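Local coordinates for SnoaL-like domain-containing protein (Kribbella flavida, PDB 4GB5), which is of unknown function but carries a SnoaL-like domain of the NTF2 clan, a cone-shaped fold whose relatives include cyclases and hydroxylases of polyketide biosynthesis, at residues G18-I23 / R35-P40; A11-L16 / D130-S135; D122-R127 / L134-L139. All blocks are in the same frame, centred on the assembly; numbering follows the deposited sequence.

Contact 1. Residues G18-I23 / R35-P40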
ATOM      1  N   GLY A  18       0.831 -10.331   3.261  1.00  7.26           N
ATOM      2  CA  GLY A  18      -0.066 -10.487   2.115  1.00  6.81           C
ATOM      3  C   GLY A  18      -1.107 -11.572   2.384  1.00  7.21           C
ATOM      4  O   GLY A  18      -2.300 -11.374   2.153  1.00  8.53           O
ATOM      5  N   ARG A  19      -0.649 -12.711   2.886  0.51  8.35           N
ATOM      6  CA  ARG A  19      -1.536 -13.801   3.239  0.51  8.06           C
ATOM      7  C   ARG A  19      -2.466 -13.421   4.396  0.51  8.91           C
ATOM      8  O   ARG A  19      -3.644 -13.828   4.430  0.51  8.26           O
ATOM      9  CB  ARG A  19      -0.723 -15.053   3.580  0.51  7.07           C
ATOM     10  CG  ARG A  19       0.160 -15.569   2.448  0.51 14.80           C
ATOM     11  CD  ARG A  19       0.553 -17.016   2.690  0.51 23.12           C
ATOM     12  NE  ARG A  19       0.551 -17.806   1.459  0.51 27.66           N
ATOM     13  CZ  ARG A  19       1.628 -18.075   0.731  0.51 19.55           C
ATOM     14  NH1 ARG A  19       1.521 -18.804  -0.364  0.51 23.52           N
ATOM     15  NH2 ARG A  19       2.815 -17.621   1.099  0.51 24.35           N
ATOM     16  N   TYR A  20      -1.963 -12.645   5.356  1.00  9.24           N
ATOM     17  CA  TYR A  20      -2.793 -12.163   6.454  1.00  7.47           C
ATOM     18  C   TYR A  20      -3.954 -11.341   5.931  1.00  8.23           C
ATOM     19  O   TYR A  20      -5.115 -11.507   6.339  1.00  9.12           O
ATOM     20  CB  TYR A  20      -1.952 -11.323   7.433  1.00  8.49           C
ATOM     21  CG  TYR A  20      -2.766 -10.665   8.555  1.00  9.42           C
ATOM     22  CD1 TYR A  20      -2.961 -11.293   9.739  1.00  8.69           C
ATOM     23  CD2 TYR A  20      -3.349  -9.405   8.390  1.00 13.94           C
ATOM     24  CE1 TYR A  20      -3.687 -10.731  10.749  1.00 10.77           C
ATOM     25  CE2 TYR A  20      -4.073  -8.818   9.391  1.00 16.15           C
ATOM     26  CZ  TYR A  20      -4.240  -9.483  10.575  1.00 14.26           C
ATOM     27  OH  TYR A  20      -4.976  -8.906  11.586  1.00 18.05           O
ATOM     28  N   ALA A  21      -3.646 -10.427   5.046  1.00  6.46           N
ATOM     29  CA  ALA A  21      -4.692  -9.589   4.420  1.00  6.06           C
ATOM     30  C   ALA A  21      -5.660 -10.403   3.616  1.00  7.19           C
ATOM     31  O   ALA A  21      -6.856 -10.134   3.626  1.00  8.61           O
ATOM     32  CB  ALA A  21      -4.066  -8.485   3.590  1.00  8.38           C
ATOM     33  N   ASP A  22      -5.162 -11.461   3.006  1.00  7.53           N
ATOM     34  CA  ASP A  22      -6.028 -12.360   2.260  1.00  7.57           C
ATOM     35  C   ASP A  22      -7.045 -13.101   3.147  1.00  7.58           C
ATOM     36  O   ASP A  22      -8.153 -13.336   2.711  1.00  7.74           O
ATOM     37  CB  ASP A  22      -5.214 -13.430   1.536  1.00  7.26           C
ATOM     38  CG  ASP A  22      -4.434 -12.895   0.343  1.00 12.77           C
ATOM     39  OD1 ASP A  22      -4.916 -11.907  -0.281  1.00 11.59           O
ATOM     40  OD2 ASP A  22      -3.390 -13.526  -0.018  1.00 13.78           O
ATOM     41  N   ILE A  23      -6.679 -13.469   4.379  1.00  9.19           N
ATOM     42  CA  ILE A  23      -7.638 -14.124   5.286  1.00  8.14           C
ATOM     43  C   ILE A  23      -8.907 -13.317   5.351  1.00  9.63           C
ATOM     44  O   ILE A  23     -10.011 -13.838   5.117  1.00  9.28           O
ATOM     45  CB  ILE A  23      -7.046 -14.308   6.709  1.00  7.33           C
ATOM     46  CG1 ILE A  23      -5.988 -15.405   6.675  1.00 11.81           C
ATOM     47  CG2 ILE A  23      -8.123 -14.713   7.712  1.00  8.10           C
ATOM     48  CD1 ILE A  23      -5.084 -15.439   7.896  1.00 15.39           C
ATOM     49  N   ARG A  35      -1.856 -21.398   7.708  1.00 15.02           N
ATOM     50  CA  ARG A  35      -0.669 -21.074   6.927  1.00 13.10           C
ATOM     51  C   ARG A  35      -0.033 -19.770   7.350  1.00 11.23           C
ATOM     52  O   ARG A  35       1.109 -19.460   6.983  1.00 12.45           O
ATOM     53  CB  ARG A  35      -1.063 -20.966   5.460  1.00 15.78           C
ATOM     54  CG  ARG A  35      -1.656 -22.290   4.991  1.00 25.04           C
ATOM     55  CD  ARG A  35      -1.889 -22.329   3.503  1.00 28.99           C
ATOM     56  NE  ARG A  35      -2.591 -23.567   3.159  1.00 35.31           N
ATOM     57  CZ  ARG A  35      -2.011 -24.741   2.918  1.00 45.34           C
ATOM     58  NH1 ARG A  35      -0.692 -24.865   2.943  1.00 44.71           N
ATOM     59  NH2 ARG A  35      -2.767 -25.799   2.631  1.00 44.93           N
ATOM     60  N   VAL A  36      -0.785 -18.943   8.072  1.00 10.79           N
ATOM     61  CA  VAL A  36      -0.315 -17.607   8.480  1.00  8.18           C
ATOM     62  C   VAL A  36       0.074 -17.439   9.941  1.00  9.22           C
ATOM     63  O   VAL A  36       0.982 -16.688  10.261  1.00  9.96           O
ATOM     64  CB  VAL A  36      -1.399 -16.559   8.143  1.00  8.81           C
ATOM     65  CG1 VAL A  36      -1.090 -15.168   8.602  1.00  7.89           C
ATOM     66  CG2 VAL A  36      -1.636 -16.557   6.633  1.00 10.67           C
ATOM     67  N   HIS A  37      -0.656 -18.128  10.810  1.00 11.96           N
ATOM     68  CA  HIS A  37      -0.560 -17.943  12.267  1.00  8.61           C
ATOM     69  C   HIS A  37      -0.117 -19.191  13.010  1.00  9.22           C
ATOM     70  O   HIS A  37      -0.306 -20.337  12.557  1.00 11.88           O
ATOM     71  CB  HIS A  37      -1.959 -17.549  12.781  1.00 10.73           C
ATOM     72  CG  HIS A  37      -2.411 -16.195  12.307  1.00  9.05           C
ATOM     73  ND1 HIS A  37      -1.753 -15.040  12.672  1.00 10.68           N
ATOM     74  CD2 HIS A  37      -3.454 -15.808  11.537  1.00 10.42           C
ATOM     75  CE1 HIS A  37      -2.341 -14.005  12.102  1.00  9.00           C
ATOM     76  NE2 HIS A  37      -3.388 -14.434  11.425  1.00 10.13           N
ATOM     77  N   THR A  38       0.476 -18.953  14.168  1.00 11.59           N
ATOM     78  CA  THR A  38       0.639 -20.032  15.124  1.00 11.62           C
ATOM     79  C   THR A  38      -0.683 -20.409  15.825  1.00 12.30           C
ATOM     80  O   THR A  38      -1.689 -19.694  15.760  1.00 11.45           O
ATOM     81  CB  THR A  38       1.649 -19.630  16.219  1.00 12.32           C
ATOM     82  OG1 THR A  38       1.197 -18.448  16.855  1.00 10.79           O
ATOM     83  CG2 THR A  38       3.048 -19.351  15.662  1.00 12.01           C
ATOM     84  N   ASP A  39      -0.673 -21.563  16.497  1.00 10.79           N
ATOM     85  CA  ASP A  39      -1.799 -22.026  17.306  1.00 12.67           C
ATOM     86  C   ASP A  39      -1.198 -22.438  18.633  1.00 15.26           C
ATOM     87  O   ASP A  39      -0.521 -23.455  18.691  1.00 16.44           O
ATOM     88  CB  ASP A  39      -2.478 -23.232  16.658  1.00 15.52           C
ATOM     89  CG  ASP A  39      -3.793 -23.595  17.315  1.00 14.66           C
ATOM     90  OD1 ASP A  39      -4.169 -22.937  18.315  1.00 15.45           O
ATOM     91  OD2 ASP A  39      -4.426 -24.587  16.864  1.00 20.59           O
ATOM     92  N   PRO A  40      -1.464 -21.680  19.707  1.00 13.76           N
ATOM     93  CA  PRO A  40      -2.342 -20.516  19.760  1.00 13.21           C
ATOM     94  C   PRO A  40      -1.718 -19.251  19.209  1.00 12.16           C
ATOM     95  O   PRO A  40      -0.557 -19.243  18.834  1.00 12.92           O
ATOM     96  CB  PRO A  40      -2.645 -20.395  21.256  1.00 16.99           C
ATOM     97  CG  PRO A  40      -1.403 -20.925  21.925  1.00 19.62           C
ATOM     98  CD  PRO A  40      -0.934 -22.040  21.036  1.00 18.70           C
TER

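Contact 2. Residues A11-L16 / D130-S135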
ATOM      1  N   ALA A  11      11.875 -11.744   3.321  1.00 10.30           N
ATOM      2  CA  ALA A  11      10.879 -11.745   2.243  1.00  9.39           C
ATOM      3  C   ALA A  11       9.664 -12.634   2.620  1.00  9.72           C
ATOM      4  O   ALA A  11       8.523 -12.272   2.343  1.00 10.53           O
ATOM      5  CB  ALA A  11      11.510 -12.194   0.923  1.00 12.36           C
ATOM      6  N   GLU A  12       9.914 -13.766   3.255  0.56  8.82           N
ATOM      7  CA  GLU A  12       8.846 -14.666   3.663  0.56  9.34           C
ATOM      8  C   GLU A  12       7.980 -14.030   4.750  0.56 10.35           C
ATOM      9  O   GLU A  12       6.738 -14.190   4.744  0.56  9.99           O
ATOM     10  CB  GLU A  12       9.392 -16.036   4.084  0.56  9.18           C
ATOM     11  CG  GLU A  12       9.870 -16.891   2.902  0.56 11.05           C
ATOM     12  CD  GLU A  12      10.449 -18.221   3.321  0.56 19.60           C
ATOM     13  OE1 GLU A  12      10.506 -18.489   4.540  0.56 21.65           O
ATOM     14  OE2 GLU A  12      10.833 -19.006   2.419  0.56 18.94           O
ATOM     15  N   ILE A  13       8.616 -13.282   5.649  1.00  8.97           N
ATOM     16  CA  ILE A  13       7.898 -12.583   6.726  1.00  7.42           C
ATOM     17  C   ILE A  13       7.039 -11.486   6.110  1.00  8.39           C
ATOM     18  O   ILE A  13       5.863 -11.318   6.488  1.00 10.17           O
ATOM     19  CB  ILE A  13       8.869 -12.051   7.771  1.00  8.65           C
ATOM     20  CG1 ILE A  13       9.448 -13.209   8.560  1.00  8.74           C
ATOM     21  CG2 ILE A  13       8.202 -11.021   8.721  1.00 11.22           C
ATOM     22  CD1 ILE A  13      10.631 -12.765   9.404  1.00 11.71           C
ATOM     23  N   ILE A  14       7.578 -10.720   5.168  1.00  8.15           N
ATOM     24  CA  ILE A  14       6.767  -9.692   4.509  1.00  7.98           C
ATOM     25  C   ILE A  14       5.600 -10.352   3.782  1.00 10.80           C
ATOM     26  O   ILE A  14       4.459  -9.865   3.864  1.00  9.97           O
ATOM     27  CB  ILE A  14       7.619  -8.748   3.625  1.00  7.63           C
ATOM     28  CG1 ILE A  14       8.518  -7.927   4.515  1.00  7.48           C
ATOM     29  CG2 ILE A  14       6.736  -7.823   2.766  1.00  8.23           C
ATOM     30  CD1 ILE A  14       9.557  -7.102   3.833  1.00 10.47           C
ATOM     31  N   GLU A  15       5.847 -11.433   3.076  1.00  7.97           N
ATOM     32  CA  GLU A  15       4.768 -12.110   2.343  1.00  7.76           C
ATOM     33  C   GLU A  15       3.686 -12.580   3.275  1.00  7.86           C
ATOM     34  O   GLU A  15       2.514 -12.623   2.890  1.00  9.45           O
ATOM     35  CB  GLU A  15       5.351 -13.281   1.566  1.00 10.68           C
ATOM     36  CG  GLU A  15       4.385 -14.022   0.731  1.00 10.50           C
ATOM     37  CD  GLU A  15       5.065 -15.003  -0.195  1.00 14.99           C
ATOM     38  OE1 GLU A  15       5.586 -14.603  -1.269  1.00 15.74           O
ATOM     39  OE2 GLU A  15       5.087 -16.192   0.180  1.00 24.63           O
ATOM     40  N   LEU A  16       4.011 -12.944   4.513  1.00  7.83           N
ATOM     41  CA  LEU A  16       2.967 -13.350   5.455  1.00  8.36           C
ATOM     42  C   LEU A  16       1.912 -12.308   5.635  1.00  9.30           C
ATOM     43  O   LEU A  16       0.739 -12.633   5.890  1.00  9.99           O
ATOM     44  CB  LEU A  16       3.492 -13.597   6.862  1.00 13.04           C
ATOM     45  CG  LEU A  16       4.086 -14.931   7.159  1.00 17.68           C
ATOM     46  CD1 LEU A  16       4.646 -14.928   8.552  1.00 15.24           C
ATOM     47  CD2 LEU A  16       2.991 -15.985   7.061  1.00 13.47           C
ATOM     48  N   ASP A 130       7.105 -25.502   9.504  1.00 20.46           N
ATOM     49  CA  ASP A 130       6.396 -25.316   8.240  1.00 19.03           C
ATOM     50  C   ASP A 130       6.504 -23.870   7.725  1.00 20.51           C
ATOM     51  O   ASP A 130       5.710 -23.421   6.902  1.00 18.84           O
ATOM     52  CB  ASP A 130       4.923 -25.694   8.404  1.00 27.35           C
ATOM     53  CG  ASP A 130       4.731 -27.168   8.687  1.00 43.49           C
ATOM     54  OD1 ASP A 130       5.139 -27.991   7.835  1.00 48.63           O
ATOM     55  OD2 ASP A 130       4.177 -27.498   9.758  1.00 52.82           O
ATOM     56  N   GLY A 131       7.508 -23.151   8.212  1.00 17.99           N
ATOM     57  CA  GLY A 131       7.764 -21.802   7.747  1.00 15.76           C
ATOM     58  C   GLY A 131       7.379 -20.739   8.768  1.00 11.72           C
ATOM     59  O   GLY A 131       6.885 -21.035   9.863  1.00 13.91           O
ATOM     60  N   TRP A 132       7.640 -19.492   8.422  1.00 11.74           N
ATOM     61  CA  TRP A 132       7.310 -18.374   9.301  1.00  9.96           C
ATOM     62  C   TRP A 132       5.818 -18.287   9.552  1.00 10.69           C
ATOM     63  O   TRP A 132       5.003 -18.476   8.622  1.00 11.26           O
ATOM     64  CB  TRP A 132       7.844 -17.064   8.745  1.00 10.19           C
ATOM     65  CG  TRP A 132       9.342 -16.946   8.870  1.00 10.00           C
ATOM     66  CD1 TRP A 132      10.284 -17.282   7.918  1.00 11.66           C
ATOM     67  CD2 TRP A 132      10.083 -16.495  10.021  1.00 10.11           C
ATOM     68  NE1 TRP A 132      11.549 -17.058   8.413  1.00 13.19           N
ATOM     69  CE2 TRP A 132      11.454 -16.561   9.692  1.00 13.11           C
ATOM     70  CE3 TRP A 132       9.711 -15.990  11.277  1.00 11.13           C
ATOM     71  CZ2 TRP A 132      12.459 -16.172  10.589  1.00 13.95           C
ATOM     72  CZ3 TRP A 132      10.711 -15.616  12.176  1.00 11.19           C
ATOM     73  CH2 TRP A 132      12.068 -15.714  11.822  1.00 12.63           C
ATOM     74  N   ARG A 133       5.458 -17.927  10.786  1.00 11.81           N
ATOM     75  CA  ARG A 133       4.067 -17.681  11.147  1.00  9.45           C
ATOM     76  C   ARG A 133       3.970 -16.487  12.078  1.00 12.08           C
ATOM     77  O   ARG A 133       4.880 -16.224  12.877  1.00 11.01           O
ATOM     78  CB  ARG A 133       3.490 -18.905  11.930  1.00 10.55           C
ATOM     79  CG  ARG A 133       3.368 -20.228  11.137  1.00 10.23           C
ATOM     80  CD  ARG A 133       2.349 -20.132  10.024  1.00  9.41           C
ATOM     81  NE  ARG A 133       2.140 -21.417   9.353  1.00 12.56           N
ATOM     82  CZ  ARG A 133       2.884 -21.880   8.366  1.00 15.65           C
ATOM     83  NH1 ARG A 133       3.900 -21.201   7.890  1.00 14.68           N
ATOM     84  NH2 ARG A 133       2.567 -23.055   7.818  1.00 18.24           N
ATOM     85  N   LEU A 134       2.862 -15.772  11.987  1.00  9.37           N
ATOM     86  CA  LEU A 134       2.605 -14.651  12.871  1.00  9.02           C
ATOM     87  C   LEU A 134       2.028 -15.178  14.193  1.00 12.57           C
ATOM     88  O   LEU A 134       0.940 -15.772  14.220  1.00 11.37           O
ATOM     89  CB  LEU A 134       1.617 -13.664  12.225  1.00  8.74           C
ATOM     90  CG  LEU A 134       2.085 -12.902  10.992  1.00  7.93           C
ATOM     91  CD1 LEU A 134       1.001 -12.038  10.417  1.00 10.44           C
ATOM     92  CD2 LEU A 134       3.292 -12.046  11.338  1.00 14.75           C
ATOM     93  N   SER A 135       2.763 -14.958  15.273  1.00 11.35           N
ATOM     94  CA  SER A 135       2.425 -15.466  16.605  1.00 10.54           C
ATOM     95  C   SER A 135       1.758 -14.437  17.503  1.00 11.23           C
ATOM     96  O   SER A 135       1.128 -14.799  18.479  1.00 11.64           O
ATOM     97  CB  SER A 135       3.686 -15.975  17.311  1.00 12.09           C
ATOM     98  OG  SER A 135       4.675 -14.951  17.302  1.00 12.60           O
TER

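Contact 3. Residues D122-R127 / L134-L139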
ATOM      1  N   ASP A 122       2.052  -4.064  15.157  1.00  8.28           N
ATOM      2  CA  ASP A 122       3.302  -4.329  15.831  1.00  8.53           C
ATOM      3  C   ASP A 122       3.244  -5.783  16.275  1.00  8.27           C
ATOM      4  O   ASP A 122       2.659  -6.133  17.293  1.00 10.72           O
ATOM      5  CB  ASP A 122       3.565  -3.372  16.966  1.00  8.51           C
ATOM      6  CG  ASP A 122       3.797  -1.968  16.479  1.00 10.88           C
ATOM      7  OD1 ASP A 122       4.937  -1.685  16.026  1.00 11.28           O
ATOM      8  OD2 ASP A 122       2.837  -1.174  16.495  1.00 12.54           O
ATOM      9  N   ASN A 123       3.742  -6.637  15.383  1.00  8.98           N
ATOM     10  CA  ASN A 123       3.501  -8.062  15.419  1.00  9.67           C
ATOM     11  C   ASN A 123       4.773  -8.839  15.699  1.00  8.97           C
ATOM     12  O   ASN A 123       5.868  -8.285  15.622  1.00 10.34           O
ATOM     13  CB  ASN A 123       2.959  -8.504  14.058  1.00  8.16           C
ATOM     14  CG  ASN A 123       1.546  -8.063  13.816  1.00  8.57           C
ATOM     15  OD1 ASN A 123       0.966  -7.315  14.609  1.00  9.10           O
ATOM     16  ND2 ASN A 123       0.967  -8.493  12.668  1.00 11.02           N
ATOM     17  N   GLU A 124       4.623 -10.108  16.061  1.00 10.97           N
ATOM     18  CA  GLU A 124       5.739 -11.032  16.199  1.00  8.69           C
ATOM     19  C   GLU A 124       5.546 -12.215  15.287  1.00 10.36           C
ATOM     20  O   GLU A 124       4.410 -12.642  15.013  1.00 10.39           O
ATOM     21  CB  GLU A 124       5.931 -11.506  17.661  1.00 13.25           C
ATOM     22  CG  GLU A 124       6.241 -10.352  18.605  1.00 14.56           C
ATOM     23  CD  GLU A 124       6.208 -10.680  20.091  1.00 26.24           C
ATOM     24  OE1 GLU A 124       5.806 -11.788  20.471  1.00 27.97           O
ATOM     25  OE2 GLU A 124       6.577  -9.796  20.887  1.00 31.79           O
ATOM     26  N   ALA A 125       6.647 -12.745  14.791  1.00 10.30           N
ATOM     27  CA  ALA A 125       6.603 -13.986  14.004  1.00 12.07           C
ATOM     28  C   ALA A 125       7.587 -14.977  14.553  1.00 13.17           C
ATOM     29  O   ALA A 125       8.535 -14.618  15.245  1.00 11.54           O
ATOM     30  CB  ALA A 125       6.925 -13.703  12.551  1.00  9.73           C
ATOM     31  N   VAL A 126       7.316 -16.248  14.304  1.00  9.80           N
ATOM     32  CA  VAL A 126       8.201 -17.331  14.671  1.00 10.95           C
ATOM     33  C   VAL A 126       8.410 -18.258  13.500  1.00 11.24           C
ATOM     34  O   VAL A 126       7.505 -18.457  12.650  1.00 11.88           O
ATOM     35  CB  VAL A 126       7.681 -18.125  15.873  1.00 16.88           C
ATOM     36  CG1 VAL A 126       7.588 -17.231  17.083  1.00 16.85           C
ATOM     37  CG2 VAL A 126       6.376 -18.727  15.605  1.00 16.87           C
ATOM     38  N   ARG A 127       9.622 -18.780  13.411  1.00 12.64           N
ATOM     39  CA  ARG A 127       9.932 -19.712  12.348  1.00 13.04           C
ATOM     40  C   ARG A 127       9.556 -21.115  12.805  1.00 13.59           C
ATOM     41  O   ARG A 127      10.183 -21.704  13.672  1.00 14.67           O
ATOM     42  CB  ARG A 127      11.417 -19.628  11.963  1.00 15.67           C
ATOM     43  CG  ARG A 127      11.797 -20.517  10.765  1.00 22.74           C
ATOM     44  CD  ARG A 127      13.245 -21.079  10.879  1.00 34.45           C
ATOM     45  NE  ARG A 127      14.259 -20.040  11.050  1.00 34.24           N
ATOM     46  CZ  ARG A 127      14.686 -19.247  10.071  1.00 31.34           C
ATOM     47  NH1 ARG A 127      15.610 -18.321  10.304  1.00 27.11           N
ATOM     48  NH2 ARG A 127      14.184 -19.379   8.848  1.00 35.13           N
ATOM     49  N   LEU A 134       2.862 -15.772  11.987  1.00  9.37           N
ATOM     50  CA  LEU A 134       2.605 -14.651  12.871  1.00  9.02           C
ATOM     51  C   LEU A 134       2.028 -15.178  14.193  1.00 12.57           C
ATOM     52  O   LEU A 134       0.940 -15.772  14.220  1.00 11.37           O
ATOM     53  CB  LEU A 134       1.617 -13.664  12.225  1.00  8.74           C
ATOM     54  CG  LEU A 134       2.085 -12.902  10.992  1.00  7.93           C
ATOM     55  CD1 LEU A 134       1.001 -12.038  10.417  1.00 10.44           C
ATOM     56  CD2 LEU A 134       3.292 -12.046  11.338  1.00 14.75           C
ATOM     57  N   SER A 135       2.763 -14.958  15.273  1.00 11.35           N
ATOM     58  CA  SER A 135       2.425 -15.466  16.605  1.00 10.54           C
ATOM     59  C   SER A 135       1.758 -14.437  17.503  1.00 11.23           C
ATOM     60  O   SER A 135       1.128 -14.799  18.479  1.00 11.64           O
ATOM     61  CB  SER A 135       3.686 -15.975  17.311  1.00 12.09           C
ATOM     62  OG  SER A 135       4.675 -14.951  17.302  1.00 12.60           O
ATOM     63  N   SER A 136       1.910 -13.158  17.185  1.00 10.89           N
ATOM     64  CA  SER A 136       1.243 -12.113  17.910  1.00 10.99           C
ATOM     65  C   SER A 136       0.852 -11.001  16.951  1.00 13.17           C
ATOM     66  O   SER A 136       1.673 -10.545  16.139  1.00 11.86           O
ATOM     67  CB  SER A 136       2.177 -11.551  18.992  1.00 15.63           C
ATOM     68  OG  SER A 136       1.602 -10.441  19.626  1.00 21.25           O
ATOM     69  N   VAL A 137      -0.397 -10.545  17.034  1.00 11.23           N
ATOM     70  CA  VAL A 137      -0.890  -9.431  16.230  1.00  8.77           C
ATOM     71  C   VAL A 137      -1.352  -8.329  17.169  1.00 12.14           C
ATOM     72  O   VAL A 137      -2.146  -8.598  18.101  1.00 11.96           O
ATOM     73  CB  VAL A 137      -2.084  -9.861  15.361  1.00 10.80           C
ATOM     74  CG1 VAL A 137      -2.654  -8.707  14.544  1.00 15.38           C
ATOM     75  CG2 VAL A 137      -1.681 -10.992  14.452  1.00 14.28           C
ATOM     76  N   LYS A 138      -0.862  -7.129  16.950  1.00 11.62           N
ATOM     77  CA  LYS A 138      -1.298  -5.988  17.725  1.00 11.31           C
ATOM     78  C   LYS A 138      -1.581  -4.830  16.790  1.00 11.37           C
ATOM     79  O   LYS A 138      -0.707  -4.406  16.032  1.00 10.31           O
ATOM     80  CB  LYS A 138      -0.265  -5.572  18.736  1.00 11.32           C
ATOM     81  CG  LYS A 138      -0.629  -4.306  19.483  1.00 13.19           C
ATOM     82  CD  LYS A 138       0.442  -3.970  20.499  1.00 15.23           C
ATOM     83  CE  LYS A 138       0.177  -2.680  21.268  1.00 23.86           C
ATOM     84  NZ  LYS A 138       1.330  -2.402  22.217  1.00 29.32           N
ATOM     85  N   LEU A 139      -2.808  -4.315  16.841  1.00 11.03           N
ATOM     86  CA  LEU A 139      -3.223  -3.251  16.014  1.00 11.19           C
ATOM     87  C   LEU A 139      -3.393  -2.016  16.879  1.00 10.32           C
ATOM     88  O   LEU A 139      -4.158  -2.056  17.818  1.00 11.98           O
ATOM     89  CB  LEU A 139      -4.556  -3.611  15.382  1.00 13.02           C
ATOM     90  CG  LEU A 139      -5.317  -2.501  14.674  1.00 16.55           C
ATOM     91  CD1 LEU A 139      -4.494  -2.028  13.497  1.00 16.48           C
ATOM     92  CD2 LEU A 139      -6.739  -2.932  14.252  1.00 18.29           C
TER
HETATM   93  O   HOH W   1       0.370  -1.862  17.221  1.00 12.60           O
HETATM   94  O   HOH W   2       2.774  -8.125  19.088  1.00 20.21           O

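Contact 1. Residues G18-I23 / R35-P40
V36 presses both its methyls against one flank of the helix that carries R19, Y20 and I23. The tightest touch is V36 CG2 on R19 CB at 3.5 Å; I23 reaches in tip to tip, its CD1 3.8 Å from the same V36 CG2, while V36 CG1 lies alongside the start of the Y20 side chain. Y20 CG stands anti to the backbone N (chi1 175°), which carries the phenol past V36 to H37. The two rings meet rim to rim, neither over the face of the other, with planes 81° apart and Y20 CD1 3.6 Å from H37 NE2. In this SnoaL-like, NTF2-type fold the long helix 6-25 lies across a curved sheet, and residues 35-40 are where the short helix 32-36 gives way to strand 37-38, which bonds to L134. Y61 meets H37 edge-to-face, and Y121 does the same to Y20, so the aromatic pair sits in a larger aromatic cluster. The other side is looser: beyond CB the R19 chain leaves the contact, its guanidinium going, in the conformer described, to E15, whereas the R35 side chain turns from the helix into solvent, pairing with D31.

Contact 2. Residues A11-L16 / D130-S135
With chi1 of -73°, W132 has CG anti to its own carbonyl carbon, and chi2 of 94° stands the indole up so that one face meets helix 6-25. I13, its CG1 likewise anti to the carbonyl carbon, lays its CG1-CD1 arm over that face: I13 CD1 sits 3.7 Å from the centroid of the six-membered ring, almost on the ring normal, a CH-pi contact, and CG1 rests 3.7 Å from W132 CD2. In the conformer described, E12 approaches the same indole from its edge, E12 OE1 lying near the ring plane 3.6 Å from W132 CD1, with the carboxylate steeply turned against the ring. One turn on, L16 points at the strand backbone; its CD2 packs 3.6 Å from W132 O, and its CD1 bridges W132 CB and L134 CG, the latter at 4.1 Å. Segment 11-16 crosses strand 131-135 at -46°, their axes 8.4 Å apart at closest, the helix-on-sheet packing of the NTF2-like fold, in which the helix lies against the curved sheet. I13 also reaches strands 74-87 and 90-102, so the helix spans much of the sheet. R133 points away from the helix, and its NH1 donates to W132 O at 3.0 Å, from above the carbonyl plane. The two segments are joined mainly by apolar and CH-pi packing, while the indole's polar edge is satisfied separately: NE1 bonds to D9, earlier on the same helix. Face and N-H thus hold W132 to one helix by different means, which probably fixes the rotation of the ring.

Contact 3. Residues D122-R127 / L134-L139
A classic beta bulge interrupts the antiparallel hairpin of strands 114-128 and 131-145, with S135 and S136 both set opposite E124. The carbonyl of E124 is its focus: S135 N donates to E124 O at 2.9 Å, S136 N adds a weak bond at 3.4 Å to that oxygen, and S135 OG a further weak one. The S135 hydroxyl, at chi1 53°, sits between its own backbone N and carbonyl carbon, which turns it back over the E124 carbonyl and against V126 CG1. E124 N in turn donates to S136 O at 3.0 Å, closing the hydrogen-bonded pair on this side of the bulge, and E124 and S136 send their side chains to the same face, CB against CB. On the other face A125 CB meets L134 CD2 at 4.2 Å. N123 lends its side chain as acceptor: K138 N donates to N123 OD1 at 3.0 Å, the donor tilted 34° from the amide carbonyl plane, while the N123 side chain runs alongside that of V137, pointing the same way. D122 N bonds to K138 O at 2.9 Å, in the carbonyl plane. One water links D122 O to S136 OG, and another lies between D122 OD2 and K138 O. D122 OD1 is bonded to H94, and K138 NZ, 6.0 Å from D122 OD2 and not touching it, meets a triethylene glycol probably from the crystallisation liquor. E124 O thus gathers three donors, two of them weakly, while N123 OD1 takes the K138 N-H that D122 O, here bound to water, would receive in a regular ladder.

How the contacts relate
Contacts 1 and 2 are buried and use successive parts of helix 6-25, whereas contact 3 is partly buried and lies within the sheet, with E124 and K138 exposed. Contacts 2 and 3 share L134 and S135 on strand 131-145: L134 turns its side chain to the helix while the strand's backbone pairs with strand 114-128. Contact 1 joins the same strand from its opposite edge, probably through V36 O to L134 N and H37 ND1 to L134 O. The chemistry follows this layout: apolar and aromatic packing between helix and its partners, backbone and water-mediated bonds between strands. Contacts 1 and 2 also touch the second subunit; contact 3 touches no other chain.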